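Major capsid protein (Norovirus Hu/GI.7/TCH-060/USA/2003, PDB 4P25) forms the outer protruding (P) domain of the norovirus capsid and binds the LeY histo-blood group antigen, a host glycan. Local coordinates at residues A[66-71]-A[154-159]; A[105-110]-A[160-165]; A[124-129]-A[149-154]. All blocks are in the same frame, centred on the assembly; numbering follows the deposited sequence.

Interaction 1. Residues A[66-71]-A[154-159]; sequences RIRGKV and DQLGTL
Arg68 and Asp154 meet in a side-on salt bridge, NE and NH2 of the guanidinium each taking one carboxylate oxygen. Arg68 NH2 lies 2.7 Å from Asp154 OD2 in an almost straight bond, 174° at the hydrogen, and Arg68 NE donates to the syn lone pair of Asp154 OD1. The two flat groups are nearly coplanar. Arg68 stands fully extended, chi1 -173° carrying CG beside its own carbonyl carbon, while Asp154 also turns its CG opposite to its backbone N; the two arms lean together diagonally, between neighbouring non-hydrogen-bonded pairs (Arg68 with Leu156, Lys70 with Asp154). Lys70 NZ remains beyond salt-bridge range at 4.2 Å from Asp154 OD2, joined to OD1 through a water.

Leu156, between the two arginines on the same face of the sheet, packs CD1 against Arg68 CB at 3.9 Å and over one face of the Arg66 guanidinium. Arg66 bends at chi3 (73°), which swings NE back to Thr158 OG1 for a weak bond of 3.1 Å; a water links Arg66 NH2 with the same hydroxyl. Ser62 O takes NH1 of Arg66.

The backbones run antiparallel at 161°. Ile67 pairs with Gly157, and Gly69 with Gln155, through two hydrogen bonds each, Gly157 N to Ile67 O being 2.9 Å long. Glycines at 69 and 157 bring no side chain to the face where Ile67 reaches Val111 and Leu82. Gln155 OE1 goes to Thr113, and its CG touches Val71 CG2 at the strand end.

The chemistry is that of two central sheet strands with one strongly polar face: Asp154 is gripped by two arginine nitrogens with a lysine close by, which would probably keep it ionised, while leucine packs on the stem of Arg68 and over the guanidinium face of Arg66.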
# COMPACT_ATOMS: atom_id res chain seq x y z
N ARG A 66 1.39 6.73 -7.93
CA ARG A 66 1.22 5.89 -9.11
C ARG A 66 0.68 6.72 -10.26
O ARG A 66 0.12 7.80 -10.05
CB ARG A 66 0.30 4.71 -8.79
CG ARG A 66 0.83 3.89 -7.62
CD ARG A 66 0.03 2.63 -7.44
NE ARG A 66 0.34 1.66 -8.49
CZ ARG A 66 -0.40 0.59 -8.74
NH1 ARG A 66 -1.50 0.36 -8.03
NH2 ARG A 66 -0.05 -0.24 -9.72
N ILE A 67 0.90 6.22 -11.47
CA ILE A 67 0.51 6.92 -12.69
C ILE A 67 -0.11 5.92 -13.66
O ILE A 67 0.36 4.78 -13.78
CB ILE A 67 1.73 7.59 -13.37
CG1 ILE A 67 2.36 8.63 -12.45
CG2 ILE A 67 1.32 8.25 -14.68
CD1 ILE A 67 3.62 9.26 -13.02
N ARG A 68 -1.17 6.34 -14.34
CA ARG A 68 -1.74 5.54 -15.40
C ARG A 68 -2.08 6.44 -16.57
O ARG A 68 -2.53 7.58 -16.38
CB ARG A 68 -2.98 4.78 -14.93
CG ARG A 68 -3.52 3.79 -15.96
CD ARG A 68 -4.62 2.93 -15.37
NE ARG A 68 -5.15 1.97 -16.35
CZ ARG A 68 -5.91 0.93 -16.03
NH1 ARG A 68 -6.22 0.69 -14.76
NH2 ARG A 68 -6.35 0.11 -16.98
N GLY A 69 -1.87 5.95 -17.78
CA GLY A 69 -2.21 6.73 -18.96
C GLY A 69 -2.00 5.97 -20.25
O GLY A 69 -1.47 4.86 -20.27
N LYS A 70 -2.42 6.60 -21.33
CA LYS A 70 -2.26 6.02 -22.66
C LYS A 70 -1.13 6.70 -23.41
O LYS A 70 -1.08 7.93 -23.50
CB LYS A 70 -3.57 6.10 -23.43
CG LYS A 70 -4.62 5.20 -22.83
CD LYS A 70 -6.01 5.45 -23.38
CE LYS A 70 -6.98 4.45 -22.79
NZ LYS A 70 -6.80 4.31 -21.31
N VAL A 71 -0.23 5.90 -23.96
CA VAL A 71 0.91 6.41 -24.70
C VAL A 71 0.46 7.07 -25.99
O VAL A 71 -0.38 6.53 -26.72
CB VAL A 71 1.91 5.28 -25.02
CG1 VAL A 71 3.04 5.77 -25.92
CG2 VAL A 71 2.46 4.69 -23.73
N ASP A 154 -2.18 1.37 -22.85
CA ASP A 154 -2.57 1.69 -21.48
C ASP A 154 -1.50 1.21 -20.51
O ASP A 154 -1.35 0.01 -20.27
CB ASP A 154 -3.92 1.00 -21.22
CG ASP A 154 -4.51 1.30 -19.84
OD1 ASP A 154 -3.96 2.12 -19.08
OD2 ASP A 154 -5.56 0.69 -19.54
N GLN A 155 -0.75 2.16 -19.95
CA GLN A 155 0.35 1.85 -19.04
C GLN A 155 0.00 2.24 -17.61
O GLN A 155 -0.46 3.36 -17.36
CB GLN A 155 1.63 2.59 -19.45
CG GLN A 155 2.21 2.17 -20.80
CD GLN A 155 2.93 0.83 -20.77
OE1 GLN A 155 3.65 0.51 -19.82
NE2 GLN A 155 2.73 0.03 -21.81
N LEU A 156 0.23 1.32 -16.67
CA LEU A 156 -0.02 1.58 -15.26
C LEU A 156 1.24 1.29 -14.48
O LEU A 156 1.88 0.25 -14.68
CB LEU A 156 -1.16 0.69 -14.75
CG LEU A 156 -1.38 0.58 -13.23
CD1 LEU A 156 -1.76 1.92 -12.63
CD2 LEU A 156 -2.45 -0.46 -12.95
N GLY A 157 1.61 2.21 -13.61
CA GLY A 157 2.85 2.02 -12.87
C GLY A 157 3.03 2.84 -11.61
O GLY A 157 2.14 3.56 -11.17
N THR A 158 4.22 2.70 -11.05
CA THR A 158 4.56 3.25 -9.75
C THR A 158 5.89 3.99 -9.82
O THR A 158 6.82 3.53 -10.50
CB THR A 158 4.65 2.12 -8.71
OG1 THR A 158 3.40 1.42 -8.67
CG2 THR A 158 4.98 2.65 -7.33
N LEU A 159 5.99 5.13 -9.15
CA LEU A 159 7.26 5.83 -9.02
C LEU A 159 8.30 4.91 -8.40
O LEU A 159 8.10 4.39 -7.31
CB LEU A 159 7.08 7.08 -8.14
CG LEU A 159 8.32 7.97 -7.98
CD1 LEU A 159 8.71 8.57 -9.32
CD2 LEU A 159 8.06 9.05 -6.95
O HOH W 1 2.95 -0.64 -10.36
O HOH W 2 -5.03 4.62 -19.28

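Interaction 2. Residues A[105-110]-A[160-165]; sequences GACDWH and AWVSPS. With GAL (beta-D-galactopyranose), chain E; FUC (alpha-L-fucopyranose), chain B.
Two different first torsions bring the rings of His110 and Trp161 face to face. His110 carries CG opposite its carbonyl carbon (chi1 -53°), whereas Trp161 holds CG between backbone N and carbonyl carbon at 57°, folding the indole back under the imidazole. The His110 ring lies 3.5 Å, centre to centre, from the six-membered ring of Trp161, with the planes 16° apart. His110 CB sits over the five-membered ring in a CH-pi contact, so the indole backs both the imidazole and the CB of the histidine, and the weak bond from His110 ND1 to Trp161 O adds a polar tether.

Imidazole NE2 is thereby directed at the glycan, giving a bond of 3.1 Å to galactose O3. Histidine suits this place: its flat ring can lie on the indole while an N-H at its rim serves the sugar. This hydroxyl donates in turn to Asp108 OD2 at 2.7 Å, while Asp108 OD1 forms a salt bridge with Lys131, which helps to fix the carboxylate. Galactose O4 donates to Pro164 O, 2.8 Å away. The edge of the indole faces fucose, Trp161 CH2 being 3.5 Å from fucose O5.

These groups project from one face of two antiparallel strands, Asp108 pairing with Ser163 and His110 with Trp161. A classic beta bulge interrupts the pairing: Ala160 and Trp161, the latter a pocket residue, both face His110, whose O receives Ala160 N at 2.8 Å and, weakly, Trp161 N. Such bulges commonly increase strand twist.

Trp109 and Val162 point to the opposite face, Val162 CG1 touching Trp109 CD1; Cys107, just before the strand, adds its SG at 3.9 Å from Val162 CB. Trp109 NE1 is satisfied by Ile104 O. Toward the loop end, one water joins Asp108 OD1 to Ser165 OG.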
# COMPACT_ATOMS: atom_id res chain seq x y z
N GLY A 105 8.39 17.12 -5.84
CA GLY A 105 8.64 18.21 -6.77
C GLY A 105 10.07 18.41 -7.21
O GLY A 105 11.01 17.93 -6.57
N ALA A 106 10.22 19.10 -8.34
CA ALA A 106 11.51 19.60 -8.82
C ALA A 106 12.59 18.54 -8.94
O ALA A 106 13.70 18.69 -8.42
CB ALA A 106 11.99 20.76 -7.94
N CYS A 107 12.26 17.46 -9.65
CA CYS A 107 13.20 16.38 -9.89
C CYS A 107 12.71 15.55 -11.06
O CYS A 107 11.54 15.64 -11.45
CB CYS A 107 13.38 15.51 -8.64
SG CYS A 107 11.86 14.74 -7.99
N ASP A 108 13.61 14.75 -11.64
CA ASP A 108 13.19 13.74 -12.59
C ASP A 108 12.54 12.58 -11.86
O ASP A 108 12.96 12.21 -10.76
CB ASP A 108 14.39 13.23 -13.39
CG ASP A 108 14.75 14.12 -14.57
OD1 ASP A 108 14.37 15.31 -14.59
OD2 ASP A 108 15.43 13.61 -15.48
N TRP A 109 11.51 12.01 -12.47
CA TRP A 109 10.90 10.79 -11.99
C TRP A 109 11.26 9.63 -12.88
O TRP A 109 11.46 9.79 -14.08
CB TRP A 109 9.37 10.92 -11.97
CG TRP A 109 8.84 11.92 -11.01
CD1 TRP A 109 9.52 12.56 -10.02
CD2 TRP A 109 7.49 12.39 -10.94
NE1 TRP A 109 8.67 13.41 -9.34
CE2 TRP A 109 7.42 13.32 -9.89
CE3 TRP A 109 6.33 12.11 -11.68
CZ2 TRP A 109 6.24 13.98 -9.55
CZ3 TRP A 109 5.16 12.76 -11.35
CH2 TRP A 109 5.12 13.69 -10.30
N HIS A 110 11.33 8.44 -12.29
CA HIS A 110 11.53 7.22 -13.05
C HIS A 110 10.47 6.25 -12.59
O HIS A 110 10.47 5.79 -11.45
CB HIS A 110 12.95 6.72 -12.82
CG HIS A 110 13.99 7.77 -13.10
ND1 HIS A 110 14.57 8.52 -12.11
CD2 HIS A 110 14.59 8.14 -14.26
CE1 HIS A 110 15.46 9.34 -12.64
NE2 HIS A 110 15.49 9.12 -13.95
N ALA A 160 9.41 4.71 -9.11
CA ALA A 160 10.46 3.80 -8.66
C ALA A 160 11.62 4.52 -7.97
O ALA A 160 12.13 4.05 -6.95
CB ALA A 160 10.98 2.96 -9.82
N TRP A 161 12.06 5.63 -8.56
CA TRP A 161 13.14 6.44 -8.00
C TRP A 161 13.14 7.84 -8.59
O TRP A 161 12.47 8.10 -9.59
CB TRP A 161 14.52 5.77 -8.17
CG TRP A 161 14.96 5.40 -9.58
CD1 TRP A 161 14.50 4.36 -10.34
CD2 TRP A 161 15.99 6.04 -10.36
NE1 TRP A 161 15.16 4.33 -11.55
CE2 TRP A 161 16.08 5.35 -11.58
CE3 TRP A 161 16.83 7.14 -10.14
CZ2 TRP A 161 16.98 5.71 -12.59
CZ3 TRP A 161 17.73 7.50 -11.15
CH2 TRP A 161 17.79 6.79 -12.35
N VAL A 162 13.87 8.75 -7.95
CA VAL A 162 13.95 10.13 -8.42
C VAL A 162 15.41 10.57 -8.54
O VAL A 162 16.28 10.01 -7.88
CB VAL A 162 13.18 11.11 -7.51
CG1 VAL A 162 11.70 10.75 -7.47
CG2 VAL A 162 13.77 11.12 -6.10
N SER A 163 15.67 11.57 -9.38
CA SER A 163 17.02 12.06 -9.61
C SER A 163 16.97 13.56 -9.94
O SER A 163 15.89 14.08 -10.21
CB SER A 163 17.69 11.25 -10.73
OG SER A 163 17.00 11.42 -11.96
N PRO A 164 18.12 14.26 -9.90
CA PRO A 164 18.12 15.71 -10.14
C PRO A 164 17.59 16.11 -11.52
O PRO A 164 17.76 15.37 -12.49
CB PRO A 164 19.60 16.09 -10.01
CG PRO A 164 20.17 15.05 -9.13
CD PRO A 164 19.46 13.79 -9.50
N SER A 165 16.96 17.28 -11.61
CA SER A 165 16.43 17.76 -12.88
C SER A 165 17.56 18.17 -13.81
O SER A 165 17.45 18.04 -15.03
CB SER A 165 15.50 18.96 -12.65
OG SER A 165 14.33 18.57 -11.94
C1 GAL E . 20.74 11.61 -15.87
C2 GAL E . 19.41 11.02 -15.44
C3 GAL E . 18.32 12.08 -15.52
C4 GAL E . 18.75 13.30 -14.72
C5 GAL E . 20.11 13.77 -15.20
C6 GAL E . 20.54 14.99 -14.39
O2 GAL E . 19.07 9.92 -16.29
O3 GAL E . 17.10 11.56 -14.98
O4 GAL E . 18.82 12.96 -13.33
O5 GAL E . 21.07 12.71 -15.02
O6 GAL E . 21.64 15.63 -15.04
C1 FUC B . 18.62 8.81 -15.50
C2 FUC B . 17.93 7.79 -16.40
C3 FUC B . 18.92 7.29 -17.44
C4 FUC B . 20.17 6.77 -16.75
C5 FUC B . 20.73 7.84 -15.84
C6 FUC B . 21.99 7.31 -15.14
O2 FUC B . 16.81 8.40 -17.05
O3 FUC B . 18.31 6.23 -18.20
O4 FUC B . 19.84 5.60 -15.98
O5 FUC B . 19.75 8.20 -14.86
O HOH W 3 16.32 18.35 -8.86
O HOH W 4 12.98 17.48 -14.03

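Interaction 3. Residues A[124-129]-A[149-154]. With FUC (alpha-L-fucopyranose), chain B.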
# COMPACT_ATOMS: atom_id res chain seq x y z
N PRO A 124 7.68 -7.34 -19.35
CA PRO A 124 6.49 -6.49 -19.48
C PRO A 124 6.69 -5.05 -19.01
O PRO A 124 5.79 -4.22 -19.17
CB PRO A 124 5.49 -7.18 -18.56
CG PRO A 124 6.35 -7.72 -17.46
CD PRO A 124 7.62 -8.18 -18.14
N MET A 125 7.85 -4.76 -18.42
CA MET A 125 8.04 -3.47 -17.75
C MET A 125 8.68 -2.43 -18.66
O MET A 125 9.58 -2.75 -19.45
CB MET A 125 8.88 -3.63 -16.48
CG MET A 125 8.45 -4.75 -15.55
SD MET A 125 6.71 -4.67 -15.05
CE MET A 125 6.68 -3.11 -14.18
N SER A 126 8.22 -1.20 -18.53
CA SER A 126 8.89 -0.05 -19.14
C SER A 126 9.22 0.94 -18.04
O SER A 126 8.42 1.14 -17.12
CB SER A 126 7.97 0.61 -20.17
OG SER A 126 7.63 -0.28 -21.21
N ARG A 127 10.39 1.55 -18.10
CA ARG A 127 10.71 2.63 -17.18
C ARG A 127 10.51 3.95 -17.91
O ARG A 127 11.18 4.22 -18.92
CB ARG A 127 12.14 2.50 -16.63
CG ARG A 127 12.37 3.34 -15.36
CD ARG A 127 13.85 3.41 -15.00
NE ARG A 127 14.59 4.22 -15.96
CZ ARG A 127 15.89 4.12 -16.21
NH1 ARG A 127 16.64 3.22 -15.58
NH2 ARG A 127 16.44 4.91 -17.12
N LEU A 128 9.56 4.74 -17.42
CA LEU A 128 9.29 6.05 -18.00
C LEU A 128 10.09 7.10 -17.26
O LEU A 128 9.96 7.26 -16.04
CB LEU A 128 7.80 6.38 -17.92
CG LEU A 128 6.85 5.25 -18.38
CD1 LEU A 128 5.41 5.73 -18.38
CD2 LEU A 128 7.26 4.71 -19.75
N ASP A 129 10.94 7.80 -17.99
CA ASP A 129 11.79 8.83 -17.42
C ASP A 129 11.16 10.20 -17.70
O ASP A 129 11.06 10.64 -18.84
CB ASP A 129 13.21 8.69 -17.98
CG ASP A 129 13.78 7.29 -17.74
OD1 ASP A 129 13.58 6.75 -16.62
OD2 ASP A 129 14.40 6.71 -18.66
N GLN A 149 12.76 1.48 -23.21
CA GLN A 149 11.87 0.42 -23.66
C GLN A 149 10.89 1.01 -24.67
O GLN A 149 11.05 2.16 -25.09
CB GLN A 149 11.15 -0.23 -22.47
CG GLN A 149 12.10 -0.91 -21.47
CD GLN A 149 12.82 0.08 -20.56
OE1 GLN A 149 12.22 1.06 -20.09
NE2 GLN A 149 14.11 -0.15 -20.34
N ASP A 150 9.89 0.23 -25.08
CA ASP A 150 8.93 0.70 -26.08
C ASP A 150 7.48 0.55 -25.59
O ASP A 150 6.72 -0.23 -26.14
CB ASP A 150 9.12 -0.07 -27.40
CG ASP A 150 8.45 0.62 -28.58
OD1 ASP A 150 8.03 1.79 -28.45
OD2 ASP A 150 8.36 -0.01 -29.66
N PRO A 151 7.11 1.30 -24.53
CA PRO A 151 5.75 1.21 -24.01
C PRO A 151 4.71 1.68 -25.02
O PRO A 151 4.94 2.66 -25.74
CB PRO A 151 5.77 2.14 -22.80
CG PRO A 151 6.87 3.11 -23.09
CD PRO A 151 7.91 2.31 -23.80
N THR A 152 3.59 0.98 -25.08
CA THR A 152 2.46 1.37 -25.92
C THR A 152 1.17 1.18 -25.15
O THR A 152 1.13 0.49 -24.13
CB THR A 152 2.38 0.53 -27.21
OG1 THR A 152 2.19 -0.85 -26.87
CG2 THR A 152 3.64 0.68 -28.06
N GLY A 153 0.10 1.81 -25.63
CA GLY A 153 -1.22 1.64 -25.04
C GLY A 153 -1.36 2.10 -23.59
O GLY A 153 -0.74 3.08 -23.16
N ASP A 154 -2.18 1.37 -22.85
CA ASP A 154 -2.57 1.69 -21.48
C ASP A 154 -1.50 1.21 -20.51
O ASP A 154 -1.35 0.01 -20.27
CB ASP A 154 -3.92 1.00 -21.22
CG ASP A 154 -4.51 1.30 -19.84
OD1 ASP A 154 -3.96 2.12 -19.08
OD2 ASP A 154 -5.56 0.69 -19.54
C1 FUC B . 18.62 8.81 -15.50
C2 FUC B . 17.93 7.79 -16.40
C3 FUC B . 18.92 7.29 -17.44
C4 FUC B . 20.17 6.77 -16.75
C5 FUC B . 20.73 7.84 -15.84
C6 FUC B . 21.99 7.31 -15.14
O2 FUC B . 16.81 8.40 -17.05
O3 FUC B . 18.31 6.23 -18.20
O4 FUC B . 19.84 5.60 -15.98
O5 FUC B . 19.75 8.20 -14.86
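Ser126 and Leu128 receive the ring of Pro151 in the close-packed part of this contact. Pro151 CB sits 3.4 Å from Ser126 OG, and its CG meets Leu128 CD2 at 3.7 Å, the leucine and the proline sliding past each other in opposite directions. A small serine lets the loop come in close above the strand, a rigid proline offers a compact apolar surface without a backbone N-H to satisfy, and the branched leucine end fits against it. Phe145 continues this apolar patch, touching both Leu128 and Pro151.

Gln149 makes the outer, more exposed half. Its chain bends at chi2 (76°) to bring OE1 over the backbone N of Arg127, which it accepts at 2.7 Å, nearly straight at 170°. The donor stands well above the plane of the amide rather than on a lone pair. A flexible glutamine suits this exposed place because its amide oxygen can supply an acceptor for the edge-strand N-H of Arg127. The CG of Gln149 rests on Met125 O, while Asp150 directs its CB away from the strand.

Arg127 reaches from the strand toward the sugar. Its NE donates to Asp129 OD1 at 2.8 Å and NH2 to OD2, a side-on pairing that fixes the guanidinium beside fucose. The contact of Arg127 NH2 with fucose O3 is weak and strongly bent, and its details are doubtful. Both residues belong to the glycan pocket, and arginine suits this place by holding a carboxylate side-on while its edge faces fucose.

Strand 125-130 is the outermost in its sheet within this chain, bonded through Ser126 and Leu128 to strand 108-115; the loop 149-153 runs past it into strand 154-163, and Met125 packs on Trp161 of the second subunit.

All three contacts involve one antiparallel sheet, interaction 3 joining its edge strand to a loop, while strand 154-163 joins interaction 1 at its start to interaction 2 at its end, their centres 16 Å apart. Leu159 of the first packs on Trp109 of the second, Leu159 CD1 to Trp109 CB being 3.6 Å. Interactions 1 and 3, with centres 9 Å apart, overlap at Asp154, whose contacts lie in interaction 1, and Val71 N probably bonds to Gly153 O. Interactions 2 and 3 lie about 17 Å apart between centres but converge on the same fucose: His110 and Trp161 touch Arg127, and its Asp129 partner borders His110. Interaction 1 stays further off, the Ile67 side chain about 14 Å from galactose and from fucose.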